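Local coordinates for protein octaprenyl Pyrophosphate Synthase (Helicobacter pylori, PDB 3TC1) that probably catalyses the stepwise condensation of isopentenyl pyrophosphate with a growing allylic pyrophosphate to give the C40 chain of octaprenyl pyrophosphate, at residues Ala14-Glu19 with Ala59-Thr64; Asp77-Lys82 with Phe96-Ala101; Ile139-Val144 with Glu160-His165; Ala186-Asn191 with Glu285-Glu290; Phe192-Gln197 with Gln277-Lys282. One frame throughout, in Å; residues are numbered along the deposited sequence.

Contact 1: residues Ala14-Glu19 with Ala59-Thr64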
# COMPACT_ATOMS: atom_id res chain seq x y z
N ALA B 14 17.55 -4.25 4.91
CA ALA B 14 18.33 -3.01 4.89
C ALA B 14 18.92 -2.75 3.51
O ALA B 14 18.97 -1.61 3.05
CB ALA B 14 19.45 -3.08 5.93
N SER B 15 19.38 -3.80 2.85
CA SER B 15 19.95 -3.66 1.52
C SER B 15 18.88 -3.24 0.51
O SER B 15 19.13 -2.38 -0.34
CB SER B 15 20.57 -4.99 1.07
OG SER B 15 21.66 -5.34 1.91
N TRP B 16 17.70 -3.83 0.61
CA TRP B 16 16.60 -3.51 -0.29
C TRP B 16 16.15 -2.06 -0.11
O TRP B 16 15.77 -1.39 -1.08
CB TRP B 16 15.43 -4.48 -0.08
CG TRP B 16 15.69 -5.86 -0.64
CD1 TRP B 16 16.85 -6.33 -1.18
CD2 TRP B 16 14.75 -6.94 -0.72
NE1 TRP B 16 16.69 -7.64 -1.60
CE2 TRP B 16 15.41 -8.04 -1.32
CE3 TRP B 16 13.41 -7.10 -0.33
CZ2 TRP B 16 14.78 -9.27 -1.56
CZ3 TRP B 16 12.78 -8.33 -0.57
CH2 TRP B 16 13.47 -9.39 -1.18
N ILE B 17 16.18 -1.56 1.12
CA ILE B 17 15.80 -0.18 1.38
C ILE B 17 16.84 0.74 0.75
O ILE B 17 16.50 1.76 0.15
CB ILE B 17 15.69 0.13 2.90
CG1 ILE B 17 14.46 -0.56 3.48
CG2 ILE B 17 15.60 1.64 3.14
CD1 ILE B 17 13.15 -0.10 2.86
N LYS B 18 18.12 0.38 0.88
CA LYS B 18 19.18 1.19 0.30
C LYS B 18 19.10 1.19 -1.23
O LYS B 18 19.53 2.14 -1.88
CB LYS B 18 20.56 0.68 0.74
CG LYS B 18 20.94 1.05 2.16
CD LYS B 18 22.36 0.57 2.48
CE LYS B 18 22.82 1.03 3.85
NZ LYS B 18 22.00 0.47 4.96
N GLU B 19 18.57 0.11 -1.80
CA GLU B 19 18.43 0.02 -3.25
C GLU B 19 17.41 1.02 -3.79
O GLU B 19 17.40 1.32 -4.99
CB GLU B 19 18.04 -1.41 -3.67
CG GLU B 19 19.11 -2.44 -3.33
CD GLU B 19 18.75 -3.86 -3.78
OE1 GLU B 19 17.58 -4.13 -4.10
OE2 GLU B 19 19.67 -4.71 -3.80
N ALA B 59 15.25 -18.59 -0.52
CA ALA B 59 14.40 -18.76 0.65
C ALA B 59 14.52 -17.54 1.57
O ALA B 59 13.53 -17.06 2.12
CB ALA B 59 14.79 -20.02 1.40
N LEU B 60 15.74 -17.04 1.73
CA LEU B 60 15.94 -15.86 2.57
C LEU B 60 15.25 -14.67 1.90
O LEU B 60 14.70 -13.80 2.58
CB LEU B 60 17.44 -15.59 2.74
CG LEU B 60 18.17 -16.73 3.46
CD1 LEU B 60 19.66 -16.43 3.54
CD2 LEU B 60 17.59 -16.92 4.85
N ASN B 61 15.26 -14.64 0.57
CA ASN B 61 14.60 -13.56 -0.16
C ASN B 61 13.10 -13.62 0.09
O ASN B 61 12.45 -12.59 0.26
CB ASN B 61 14.85 -13.65 -1.67
CG ASN B 61 16.23 -13.17 -2.06
OD1 ASN B 61 16.93 -12.55 -1.26
ND2 ASN B 61 16.62 -13.43 -3.30
N LEU B 62 12.56 -14.83 0.11
CA LEU B 62 11.14 -15.02 0.36
C LEU B 62 10.76 -14.53 1.75
O LEU B 62 9.71 -13.90 1.94
CB LEU B 62 10.75 -16.49 0.21
CG LEU B 62 9.25 -16.79 0.34
CD1 LEU B 62 8.48 -16.03 -0.72
CD2 LEU B 62 8.99 -18.29 0.19
N CYS B 63 11.60 -14.85 2.73
CA CYS B 63 11.36 -14.42 4.11
C CYS B 63 11.43 -12.90 4.19
O CYS B 63 10.68 -12.27 4.93
CB CYS B 63 12.41 -15.03 5.05
SG CYS B 63 12.27 -16.81 5.31
N THR B 64 12.33 -12.31 3.41
CA THR B 64 12.48 -10.86 3.40
C THR B 64 11.20 -10.22 2.87
O THR B 64 10.71 -9.24 3.43
CB THR B 64 13.69 -10.45 2.55
OG1 THR B 64 14.87 -11.07 3.07
CG2 THR B 64 13.87 -8.93 2.57
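One face of the Trp16 indole is met by the methyl group of Thr64. CG2 of Thr64 stands 3.6 Å from the centroid of the six-membered ring of Trp16, 22° off its normal, a CH-pi contact displaced toward the rim. Trp16 CZ3 is the nearest ring atom to Thr64 CG2, at 3.4 Å. Asn61 approaches the same end of the indole obliquely, its backbone O 3.7 Å from Trp16 CH2, while its side-chain amide plane is turned 47° from the ring. Lys111 of helix 92-116 adds a cation-pi partner to Trp16. In the all-helical prenyl synthase fold this joins the end of helix 3-18 to the long helix 53-80, with Trp16 spanning a gap that leaves the nearest CA atoms, those of Trp16 and Thr64, 9.2 Å apart.

The hydroxyl of Thr64 is occupied within its own helix: OG1 donates to Leu60 O at 2.8 Å. Leu60 O also takes Thr64 N, from the opposite face of the carbonyl plane. With OG1 turned back in this way (chi1 -58°), CG2 lies anti to the Thr64 nitrogen and faces the indole. Asn61 OD1 accepts a hydrogen bond from Lys12, one turn before Trp16.

Contact 2: residues Asp77-Lys82 with Phe96-Ala101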
# COMPACT_ATOMS: atom_id res chain seq x y z
N ASP B 77 -1.65 0.05 9.58
CA ASP B 77 -2.54 -0.20 10.71
C ASP B 77 -2.35 0.87 11.79
O ASP B 77 -3.31 1.29 12.42
CB ASP B 77 -2.30 -1.59 11.31
CG ASP B 77 -2.74 -2.71 10.39
OD1 ASP B 77 -3.85 -2.62 9.82
OD2 ASP B 77 -1.97 -3.69 10.24
N ASP B 78 -1.11 1.31 11.99
CA ASP B 78 -0.85 2.34 13.00
C ASP B 78 -1.49 3.67 12.61
O ASP B 78 -1.91 4.43 13.48
CB ASP B 78 0.66 2.52 13.21
CG ASP B 78 1.27 1.39 14.01
OD1 ASP B 78 0.52 0.71 14.73
OD2 ASP B 78 2.50 1.19 13.92
N VAL B 79 -1.56 3.94 11.32
CA VAL B 79 -2.17 5.17 10.83
C VAL B 79 -3.68 5.12 11.08
O VAL B 79 -4.26 6.03 11.66
CB VAL B 79 -1.94 5.34 9.31
CG1 VAL B 79 -2.69 6.56 8.80
CG2 VAL B 79 -0.45 5.47 9.03
N ILE B 80 -4.30 4.03 10.63
CA ILE B 80 -5.73 3.84 10.77
C ILE B 80 -6.19 3.77 12.23
O ILE B 80 -7.30 4.17 12.56
CB ILE B 80 -6.17 2.57 10.02
CG1 ILE B 80 -7.69 2.40 10.09
CG2 ILE B 80 -5.47 1.36 10.60
CD1 ILE B 80 -8.19 1.22 9.31
N ASP B 81 -5.33 3.25 13.10
CA ASP B 81 -5.66 3.14 14.52
C ASP B 81 -5.17 4.36 15.30
O ASP B 81 -5.32 4.43 16.52
CB ASP B 81 -5.06 1.87 15.12
CG ASP B 81 -5.77 0.61 14.66
OD1 ASP B 81 -7.01 0.52 14.82
OD2 ASP B 81 -5.09 -0.30 14.13
N LYS B 82 -4.58 5.32 14.58
CA LYS B 82 -4.05 6.53 15.20
C LYS B 82 -3.11 6.19 16.36
O LYS B 82 -3.04 6.92 17.35
CB LYS B 82 -5.19 7.42 15.70
CG LYS B 82 -6.14 7.90 14.61
CD LYS B 82 -7.18 8.87 15.15
CE LYS B 82 -7.95 8.26 16.31
NZ LYS B 82 -8.54 6.94 15.95
N PHE B 96 6.60 11.15 11.71
CA PHE B 96 6.64 11.75 10.38
C PHE B 96 5.30 12.06 9.73
O PHE B 96 5.25 12.44 8.55
CB PHE B 96 7.45 10.83 9.46
CG PHE B 96 8.81 10.47 10.01
CD1 PHE B 96 9.87 11.37 9.92
CD2 PHE B 96 9.02 9.25 10.64
CE1 PHE B 96 11.12 11.06 10.45
CE2 PHE B 96 10.26 8.92 11.17
CZ PHE B 96 11.32 9.83 11.08
N GLY B 97 4.21 11.92 10.48
CA GLY B 97 2.90 12.21 9.92
C GLY B 97 2.26 11.02 9.21
O GLY B 97 2.96 10.16 8.69
N ASN B 98 0.93 10.99 9.19
CA ASN B 98 0.20 9.91 8.55
C ASN B 98 0.61 9.68 7.11
O ASN B 98 0.81 8.54 6.69
CB ASN B 98 -1.31 10.17 8.59
CG ASN B 98 -1.88 10.08 9.98
OD1 ASN B 98 -1.47 9.23 10.77
ND2 ASN B 98 -2.86 10.93 10.28
N PHE B 99 0.73 10.76 6.35
CA PHE B 99 1.10 10.67 4.95
C PHE B 99 2.38 9.87 4.73
O PHE B 99 2.43 9.00 3.86
CB PHE B 99 1.27 12.06 4.34
CG PHE B 99 1.38 12.04 2.84
CD1 PHE B 99 0.26 11.84 2.06
CD2 PHE B 99 2.61 12.22 2.22
CE1 PHE B 99 0.35 11.82 0.67
CE2 PHE B 99 2.71 12.20 0.83
CZ PHE B 99 1.58 12.00 0.06
N ASN B 100 3.43 10.18 5.49
CA ASN B 100 4.69 9.47 5.34
C ASN B 100 4.58 8.00 5.76
O ASN B 100 5.14 7.13 5.09
CB ASN B 100 5.81 10.16 6.14
CG ASN B 100 6.40 11.35 5.41
OD1 ASN B 100 6.75 11.26 4.23
ND2 ASN B 100 6.53 12.47 6.11
N ALA B 101 3.86 7.74 6.84
CA ALA B 101 3.68 6.37 7.31
C ALA B 101 2.95 5.56 6.24
O ALA B 101 3.26 4.40 6.01
CB ALA B 101 2.89 6.35 8.61
O HOH W 1 -3.12 8.33 12.55
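Val79 carries the apolar part of the contact with both of its methyl groups. CG2 of Val79 presses against Ala101 CB at 3.5 Å, tighter than usual for two carbons, while its other branch, CG1, lies 3.5 Å from Asn98 OD1. The first torsion (chi1 175°) sets CG1 anti to the main-chain N, toward Asn98, and leaves CG2 beside that N, against Ala101. The CA atoms of Val79 and Asn98 are 5.8 Å apart here.

The polar link between the helices runs through one water molecule. It donates to Val79 O at 2.7 Å and to Asn98 OD1 at 2.6 Å, tying a main-chain carbonyl at the end of one helix to a side-chain amide on the other. Val79 O is used a second time, by Lys82 N, in the Schellman motif that ends the helix. Across the kink at Asn98 and Phe99, Asn100 ND2 donates to Phe96 O at 2.8 Å, nearly straight at 163° and in the carbonyl plane.

Asp77, Asp78 and Asp81, which flank Val79, fit the DDxxD pattern of the first aspartate-rich motif of prenyl synthases, whose usual role is to hold magnesium and pyrophosphate. The contact joins the end of helix 53-80 to helix 92-116, beside the hairpin of strands 85-86 and 89-90, where Arg86 pairs with Asp78. Phe99 and Met103 of the second subunit pack on Val79 and Ile80.

Contact 3: residues Ile139-Val144 with Glu160-His165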
# COMPACT_ATOMS: atom_id res chain seq x y z
N ILE B 139 -10.25 -3.52 6.59
CA ILE B 139 -11.48 -2.77 6.38
C ILE B 139 -12.61 -3.38 7.19
O ILE B 139 -13.40 -2.67 7.80
CB ILE B 139 -11.88 -2.75 4.89
CG1 ILE B 139 -10.87 -1.90 4.11
CG2 ILE B 139 -13.28 -2.18 4.73
CD1 ILE B 139 -11.14 -1.85 2.63
N GLU B 140 -12.68 -4.71 7.19
CA GLU B 140 -13.70 -5.41 7.95
C GLU B 140 -13.56 -5.07 9.43
O GLU B 140 -14.54 -4.80 10.12
CB GLU B 140 -13.54 -6.92 7.76
CG GLU B 140 -14.02 -7.44 6.41
CD GLU B 140 -13.57 -8.87 6.12
OE1 GLU B 140 -14.13 -9.49 5.19
OE2 GLU B 140 -12.65 -9.37 6.81
N ASP B 141 -12.33 -5.08 9.92
CA ASP B 141 -12.06 -4.80 11.32
C ASP B 141 -12.53 -3.42 11.78
O ASP B 141 -13.15 -3.28 12.83
CB ASP B 141 -10.57 -4.97 11.61
CG ASP B 141 -10.28 -5.31 13.07
OD1 ASP B 141 -11.12 -5.97 13.71
OD2 ASP B 141 -9.20 -4.94 13.56
N VAL B 142 -12.27 -2.37 11.01
CA VAL B 142 -12.73 -1.07 11.49
C VAL B 142 -14.22 -0.85 11.24
O VAL B 142 -14.87 -0.13 12.00
CB VAL B 142 -11.84 0.12 10.96
CG1 VAL B 142 -10.78 -0.42 9.99
CG2 VAL B 142 -12.69 1.20 10.29
N PHE B 143 -14.80 -1.47 10.20
CA PHE B 143 -16.24 -1.29 9.98
C PHE B 143 -17.00 -2.05 11.09
O PHE B 143 -17.95 -1.54 11.67
CB PHE B 143 -16.69 -1.80 8.60
CG PHE B 143 -16.59 -0.77 7.51
CD1 PHE B 143 -15.35 -0.25 7.13
CD2 PHE B 143 -17.73 -0.31 6.85
CE1 PHE B 143 -15.25 0.71 6.12
CE2 PHE B 143 -17.64 0.64 5.84
CZ PHE B 143 -16.40 1.15 5.47
N VAL B 144 -16.58 -3.28 11.37
CA VAL B 144 -17.24 -4.04 12.43
C VAL B 144 -16.95 -3.35 13.77
O VAL B 144 -17.75 -3.42 14.71
CB VAL B 144 -16.72 -5.51 12.48
CG1 VAL B 144 -17.33 -6.23 13.68
CG2 VAL B 144 -17.10 -6.24 11.20
N GLU B 160 -9.12 -14.52 10.35
CA GLU B 160 -8.62 -15.27 9.20
C GLU B 160 -8.01 -14.34 8.14
O GLU B 160 -6.92 -14.60 7.62
CB GLU B 160 -9.75 -16.09 8.58
CG GLU B 160 -10.26 -17.22 9.46
CD GLU B 160 -11.67 -17.65 9.10
OE1 GLU B 160 -12.10 -17.37 7.96
OE2 GLU B 160 -12.36 -18.27 9.94
N ASP B 161 -8.72 -13.26 7.83
CA ASP B 161 -8.23 -12.31 6.84
C ASP B 161 -7.03 -11.49 7.28
O ASP B 161 -6.07 -11.33 6.52
CB ASP B 161 -9.35 -11.35 6.42
CG ASP B 161 -10.34 -11.98 5.46
OD1 ASP B 161 -10.00 -13.04 4.88
OD2 ASP B 161 -11.44 -11.43 5.27
N LYS B 162 -7.07 -10.95 8.50
CA LYS B 162 -5.98 -10.13 9.00
C LYS B 162 -4.74 -10.85 9.52
O LYS B 162 -3.65 -10.29 9.50
CB LYS B 162 -6.46 -9.19 10.10
CG LYS B 162 -7.30 -8.02 9.62
CD LYS B 162 -7.44 -6.97 10.71
CE LYS B 162 -6.09 -6.39 11.10
NZ LYS B 162 -6.19 -5.42 12.22
N THR B 163 -4.90 -12.09 9.98
CA THR B 163 -3.76 -12.81 10.52
C THR B 163 -3.49 -14.22 10.03
O THR B 163 -2.38 -14.52 9.59
CB THR B 163 -3.86 -12.90 12.07
OG1 THR B 163 -3.91 -11.58 12.63
CG2 THR B 163 -2.66 -13.64 12.65
N ALA B 164 -4.48 -15.10 10.11
CA ALA B 164 -4.30 -16.50 9.74
C ALA B 164 -3.86 -16.80 8.32
O ALA B 164 -2.87 -17.51 8.12
CB ALA B 164 -5.56 -17.28 10.08
N HIS B 165 -4.60 -16.30 7.33
CA HIS B 165 -4.28 -16.57 5.93
C HIS B 165 -2.90 -16.12 5.46
O HIS B 165 -2.32 -16.74 4.57
CB HIS B 165 -5.36 -15.97 5.03
CG HIS B 165 -6.64 -16.73 5.05
ND1 HIS B 165 -6.73 -18.04 4.62
CD2 HIS B 165 -7.89 -16.39 5.46
CE1 HIS B 165 -7.97 -18.47 4.77
NE2 HIS B 165 -8.69 -17.49 5.28
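Asp141 and Lys162 supply the attractive charge pair across the two helices. Lys162 NZ stands 3.3 Å from Asp141 OD2 in a salt bridge whose hydrogen bond is weak. The side chains cross at about a right angle, and the lysine bends at its third torsion (chi3 62°) to bring NZ to the carboxylate. Lys162 CD lies 3.8 Å from Asp141 CB, so aliphatic carbon shares in the contact. The stronger partner of the ammonium group is Glu138, about a turn before Asp141.

One residue earlier on each helix, two acids face each other. Glu140 OE2 comes within 2.8 Å of Asp161 OD2, and the carboxylate planes lie only 21° apart. Arginines surround the pair: Arg157 bridges to Glu140, Arg133 takes the OD1 oxygen of Asp161, and Arg136 takes its OD2.

Among the backbone bonds, His165 N reaches Glu160 O at 2.9 Å, closing a wider pi-type turn in helix 152-177. Phe24 of the second subunit packs against Glu140 and meets the ring of Phe143.

The side chain of Lys162 lies about 9 Å from a bound magnesium ion, and the Lys-Thr sequence it begins resembles one that faces the pyrophosphate site in related prenyl synthases. The arginines probably offset much of the repulsion between the acids, and so short an approach may also reflect a raised pKa of one of them; the salt bridges to Arg157, Arg133 and Arg136 make the junction a network of charges rather than a single bridge.

Contact 4: residues Ala186-Asn191 with Glu285-Glu290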
# COMPACT_ATOMS: atom_id res chain seq x y z
N ALA B 186 0.43 -25.43 4.52
CA ALA B 186 -0.56 -24.37 4.44
C ALA B 186 -1.53 -24.63 5.59
O ALA B 186 -1.98 -23.71 6.27
CB ALA B 186 -1.29 -24.42 3.11
N ASP B 187 -1.84 -25.91 5.79
CA ASP B 187 -2.75 -26.34 6.84
C ASP B 187 -2.15 -26.01 8.21
O ASP B 187 -2.86 -25.52 9.10
CB ASP B 187 -3.02 -27.84 6.72
CG ASP B 187 -4.21 -28.30 7.54
OD1 ASP B 187 -5.31 -27.74 7.35
OD2 ASP B 187 -4.04 -29.22 8.37
N PHE B 188 -0.86 -26.27 8.38
CA PHE B 188 -0.18 -25.97 9.64
C PHE B 188 -0.19 -24.46 9.85
O PHE B 188 -0.44 -23.98 10.96
CB PHE B 188 1.27 -26.45 9.61
CG PHE B 188 2.08 -25.99 10.80
CD1 PHE B 188 2.10 -26.74 11.98
CD2 PHE B 188 2.78 -24.80 10.76
CE1 PHE B 188 2.81 -26.30 13.10
CE2 PHE B 188 3.50 -24.34 11.87
CZ PHE B 188 3.52 -25.10 13.04
N GLY B 189 0.09 -23.71 8.79
CA GLY B 189 0.12 -22.26 8.88
C GLY B 189 -1.21 -21.64 9.26
O GLY B 189 -1.26 -20.73 10.09
N LEU B 190 -2.30 -22.10 8.65
CA LEU B 190 -3.63 -21.55 8.92
C LEU B 190 -4.05 -21.76 10.38
O LEU B 190 -4.51 -20.83 11.04
CB LEU B 190 -4.67 -22.18 8.00
CG LEU B 190 -6.10 -21.65 8.15
CD1 LEU B 190 -6.15 -20.20 7.66
CD2 LEU B 190 -7.07 -22.52 7.35
N ASN B 191 -3.90 -22.99 10.87
CA ASN B 191 -4.28 -23.28 12.24
C ASN B 191 -3.36 -22.60 13.25
O ASN B 191 -3.82 -22.12 14.28
CB ASN B 191 -4.33 -24.79 12.45
CG ASN B 191 -5.50 -25.44 11.72
OD1 ASN B 191 -5.34 -25.99 10.63
ND2 ASN B 191 -6.68 -25.35 12.30
N GLU B 285 -1.14 -31.72 14.35
CA GLU B 285 -1.72 -32.84 13.61
C GLU B 285 -1.25 -32.80 12.16
O GLU B 285 -0.77 -33.80 11.62
CB GLU B 285 -3.25 -32.76 13.66
CG GLU B 285 -3.97 -33.92 12.99
CD GLU B 285 -3.81 -35.21 13.76
OE1 GLU B 285 -2.67 -35.68 13.93
OE2 GLU B 285 -4.84 -35.77 14.19
N ALA B 286 -1.38 -31.64 11.53
CA ALA B 286 -1.00 -31.44 10.14
C ALA B 286 0.43 -31.89 9.83
O ALA B 286 0.68 -32.49 8.78
CB ALA B 286 -1.18 -29.97 9.75
N ILE B 287 1.36 -31.59 10.72
CA ILE B 287 2.75 -31.96 10.50
C ILE B 287 3.16 -33.23 11.25
O ILE B 287 4.35 -33.48 11.47
CB ILE B 287 3.70 -30.82 10.92
CG1 ILE B 287 3.55 -30.55 12.42
CG2 ILE B 287 3.39 -29.57 10.10
CD1 ILE B 287 4.54 -29.53 12.97
N LYS B 288 2.17 -34.04 11.62
CA LYS B 288 2.42 -35.29 12.34
C LYS B 288 3.40 -36.12 11.52
O LYS B 288 4.41 -36.61 12.03
CB LYS B 288 1.10 -36.06 12.51
CG LYS B 288 0.95 -36.78 13.84
CD LYS B 288 0.83 -35.80 14.99
CE LYS B 288 0.27 -36.46 16.24
NZ LYS B 288 -1.15 -36.89 16.04
N GLY B 289 3.09 -36.28 10.23
CA GLY B 289 3.94 -37.05 9.34
C GLY B 289 5.39 -36.61 9.34
O GLY B 289 6.29 -37.43 9.51
N GLU B 290 5.61 -35.31 9.14
CA GLU B 290 6.97 -34.77 9.12
C GLU B 290 7.56 -34.90 10.52
O GLU B 290 6.90 -35.38 11.44
CB GLU B 290 6.93 -33.30 8.71
CG GLU B 290 5.89 -32.97 7.64
CD GLU B 290 6.12 -33.72 6.34
OE1 GLU B 290 5.24 -33.62 5.45
OE2 GLU B 290 7.16 -34.39 6.19
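At the end of helix 268-286, Glu285 O accepts Lys288 N at 2.9 Å, and the turn so closed presents Ala286 and Ile287 to Asp187 and Phe188. The ammonium group of Lys288 also reaches back to OE1 of Glu285, on its syn side, but the glutamate is poorly ordered and this salt bridge is less certain.

Ala286 is the point of closest backbone approach, its CA 5.6 Å from that of Phe188. Its methyl carbon CB fits against the opposing helix, 3.3 Å from Asp187 OD2 and 4.0 Å from Phe188 N. A small side chain here allows the main chains to come so near.

Ile287, the first residue to leave helical angles, crosses the phenyl group at a slant. Its CG2 is 3.6 Å from Phe188 CD1, while its CD1 comes to 3.7 Å from Phe188 CE1. Both branches engage because CG1 sits between the backbone N and the carbonyl carbon (chi1 62°), leaving CG2 beside the N; Phe188 extends to meet them with CG anti to its own N (chi1 172°).

The contact joins helix 182-205 to the C-terminal end of helix 268-286. Leu295 and Ala299 of helix 293-301 cover Phe188, Leu171 of helix 152-177 and Ala283 touch it as well, and Leu295 also packs on Ile287.

Contact 5: residues Phe192-Gln197 with Gln277-Lys282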
# COMPACT_ATOMS: atom_id res chain seq x y z
N PHE B 192 -2.06 -22.55 12.96
CA PHE B 192 -1.12 -21.88 13.86
C PHE B 192 -1.50 -20.41 13.94
O PHE B 192 -1.44 -19.80 15.01
CB PHE B 192 0.32 -21.99 13.34
CG PHE B 192 1.32 -21.22 14.16
CD1 PHE B 192 1.98 -21.82 15.24
CD2 PHE B 192 1.56 -19.87 13.90
CE1 PHE B 192 2.86 -21.08 16.04
CE2 PHE B 192 2.44 -19.13 14.70
CZ PHE B 192 3.09 -19.74 15.77
N GLY B 193 -1.87 -19.83 12.80
CA GLY B 193 -2.25 -18.43 12.74
C GLY B 193 -3.51 -18.14 13.53
O GLY B 193 -3.62 -17.09 14.17
N MET B 194 -4.47 -19.05 13.49
CA MET B 194 -5.71 -18.88 14.24
C MET B 194 -5.40 -18.91 15.74
O MET B 194 -5.84 -18.04 16.49
CB MET B 194 -6.71 -20.01 13.90
CG MET B 194 -7.27 -19.95 12.47
SD MET B 194 -8.15 -18.42 12.09
CE MET B 194 -9.77 -18.77 12.78
N ALA B 195 -4.63 -19.91 16.17
CA ALA B 195 -4.27 -20.03 17.58
C ALA B 195 -3.46 -18.80 18.02
O ALA B 195 -3.69 -18.24 19.09
CB ALA B 195 -3.45 -21.29 17.81
N PHE B 196 -2.53 -18.39 17.17
CA PHE B 196 -1.68 -17.25 17.45
C PHE B 196 -2.47 -15.97 17.75
O PHE B 196 -2.18 -15.27 18.72
CB PHE B 196 -0.73 -16.98 16.28
CG PHE B 196 0.09 -15.73 16.44
CD1 PHE B 196 1.18 -15.71 17.31
CD2 PHE B 196 -0.25 -14.57 15.76
CE1 PHE B 196 1.91 -14.54 17.50
CE2 PHE B 196 0.48 -13.39 15.95
CZ PHE B 196 1.56 -13.38 16.82
N GLN B 197 -3.45 -15.65 16.92
CA GLN B 197 -4.23 -14.44 17.13
C GLN B 197 -5.19 -14.54 18.31
O GLN B 197 -5.49 -13.53 18.95
CB GLN B 197 -5.00 -14.06 15.86
CG GLN B 197 -5.63 -12.67 15.92
CD GLN B 197 -4.61 -11.59 16.22
OE1 GLN B 197 -3.62 -11.43 15.49
NE2 GLN B 197 -4.84 -10.83 17.29
N GLN B 277 -6.34 -23.91 21.79
CA GLN B 277 -5.71 -25.23 21.85
C GLN B 277 -6.23 -26.15 20.75
O GLN B 277 -5.51 -27.03 20.28
CB GLN B 277 -5.94 -25.87 23.23
CG GLN B 277 -5.29 -25.09 24.37
CD GLN B 277 -5.50 -25.74 25.73
OE1 GLN B 277 -6.62 -26.11 26.09
NE2 GLN B 277 -4.42 -25.86 26.50
N VAL B 278 -7.49 -25.97 20.35
CA VAL B 278 -8.05 -26.78 19.28
C VAL B 278 -7.21 -26.55 18.03
O VAL B 278 -6.79 -27.49 17.36
CB VAL B 278 -9.52 -26.40 18.97
CG1 VAL B 278 -10.00 -27.14 17.73
CG2 VAL B 278 -10.41 -26.74 20.16
N TYR B 279 -6.96 -25.28 17.72
CA TYR B 279 -6.16 -24.94 16.55
C TYR B 279 -4.72 -25.40 16.70
O TYR B 279 -4.11 -25.86 15.74
CB TYR B 279 -6.20 -23.43 16.32
CG TYR B 279 -7.54 -22.95 15.84
CD1 TYR B 279 -8.01 -23.31 14.57
CD2 TYR B 279 -8.35 -22.15 16.64
CE1 TYR B 279 -9.25 -22.88 14.12
CE2 TYR B 279 -9.60 -21.71 16.19
CZ TYR B 279 -10.04 -22.08 14.93
OH TYR B 279 -11.27 -21.67 14.48
N SER B 280 -4.18 -25.28 17.90
CA SER B 280 -2.80 -25.70 18.15
C SER B 280 -2.67 -27.19 17.87
O SER B 280 -1.69 -27.64 17.28
CB SER B 280 -2.41 -25.40 19.60
OG SER B 280 -1.09 -25.82 19.86
N LYS B 281 -3.67 -27.96 18.31
CA LYS B 281 -3.68 -29.40 18.11
C LYS B 281 -3.76 -29.71 16.62
O LYS B 281 -3.05 -30.60 16.13
CB LYS B 281 -4.87 -30.04 18.84
CG LYS B 281 -4.80 -29.96 20.35
CD LYS B 281 -5.96 -30.70 21.01
CE LYS B 281 -5.95 -30.54 22.52
NZ LYS B 281 -4.73 -31.11 23.15
N LYS B 282 -4.61 -28.98 15.90
CA LYS B 282 -4.75 -29.18 14.46
C LYS B 282 -3.42 -28.91 13.76
O LYS B 282 -3.04 -29.64 12.85
CB LYS B 282 -5.86 -28.28 13.90
CG LYS B 282 -7.27 -28.71 14.32
CD LYS B 282 -8.35 -27.72 13.89
CE LYS B 282 -8.56 -27.71 12.37
NZ LYS B 282 -9.60 -26.72 11.96
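A Met-aromatic contact marks the packing of two nearly antiparallel helices, 182-205 and 268-286. Their segments approach to 7.8 Å between axes, with an angle of 152° between their directions. Met194 lies across one face of the Tyr279 ring. Its CB sits over the centre, 3.6 Å from the centroid of the Tyr279 ring and 11° off the normal, so a CH-pi contact does the close work. The sulfur is farther off: Met194 SD stands 5.3 Å from the same centroid, still above the face. From there the chain turns back, through bends at its second and third torsions (chi3 -82°), and brings Met194 CE to 3.7 Å from Tyr279 OH. The methionine thus meets the tyrosine through CB over the ring centre and CE by the hydroxyl, with the sulfur arched away between them.

Beside it the helices come closest, the CA atoms of Ala195 and Tyr279 being 5.4 Å apart. Ala195 CB meets Tyr279 CB at 3.8 Å and lies 4.1 Å from Ser280 N, touching the backbone of the partner helix. In the all-helical prenyl synthase fold helix 182-205 itself leads to the probable active site: Gln197 bonds to Asp201, in what looks like the second aspartate-rich motif, and to Thr163 of helix 152-177.

Ser280 OG is hydrogen-bonded to Ala299 O of helix 293-301. Met194 also packs on Trp156, Glu160 and Ala164 of helix 152-177.

Contacts 4 and 5 join the same pair of helices, 182-205 and 268-286, with centres about 10 Å apart; contact 4 lies where the second helix gives way to loop. Contacts 1 and 2 share helix 53-80, meeting it near its start and at its end. Contacts 1, 2 and 5 are buried, whereas 3 and 4 are partly so. A ring is packed in contacts 1, 4 and 5, in contact 4 beside a close alanine; a water joins polar groups in contact 2, and charges rule contact 3, whose Lys162 side chain lies about 9 Å from a magnesium ion. Contacts 2 and 3 touch each other and the second subunit, while contact 3 also abuts contacts 4 and 5 through helix 152-177.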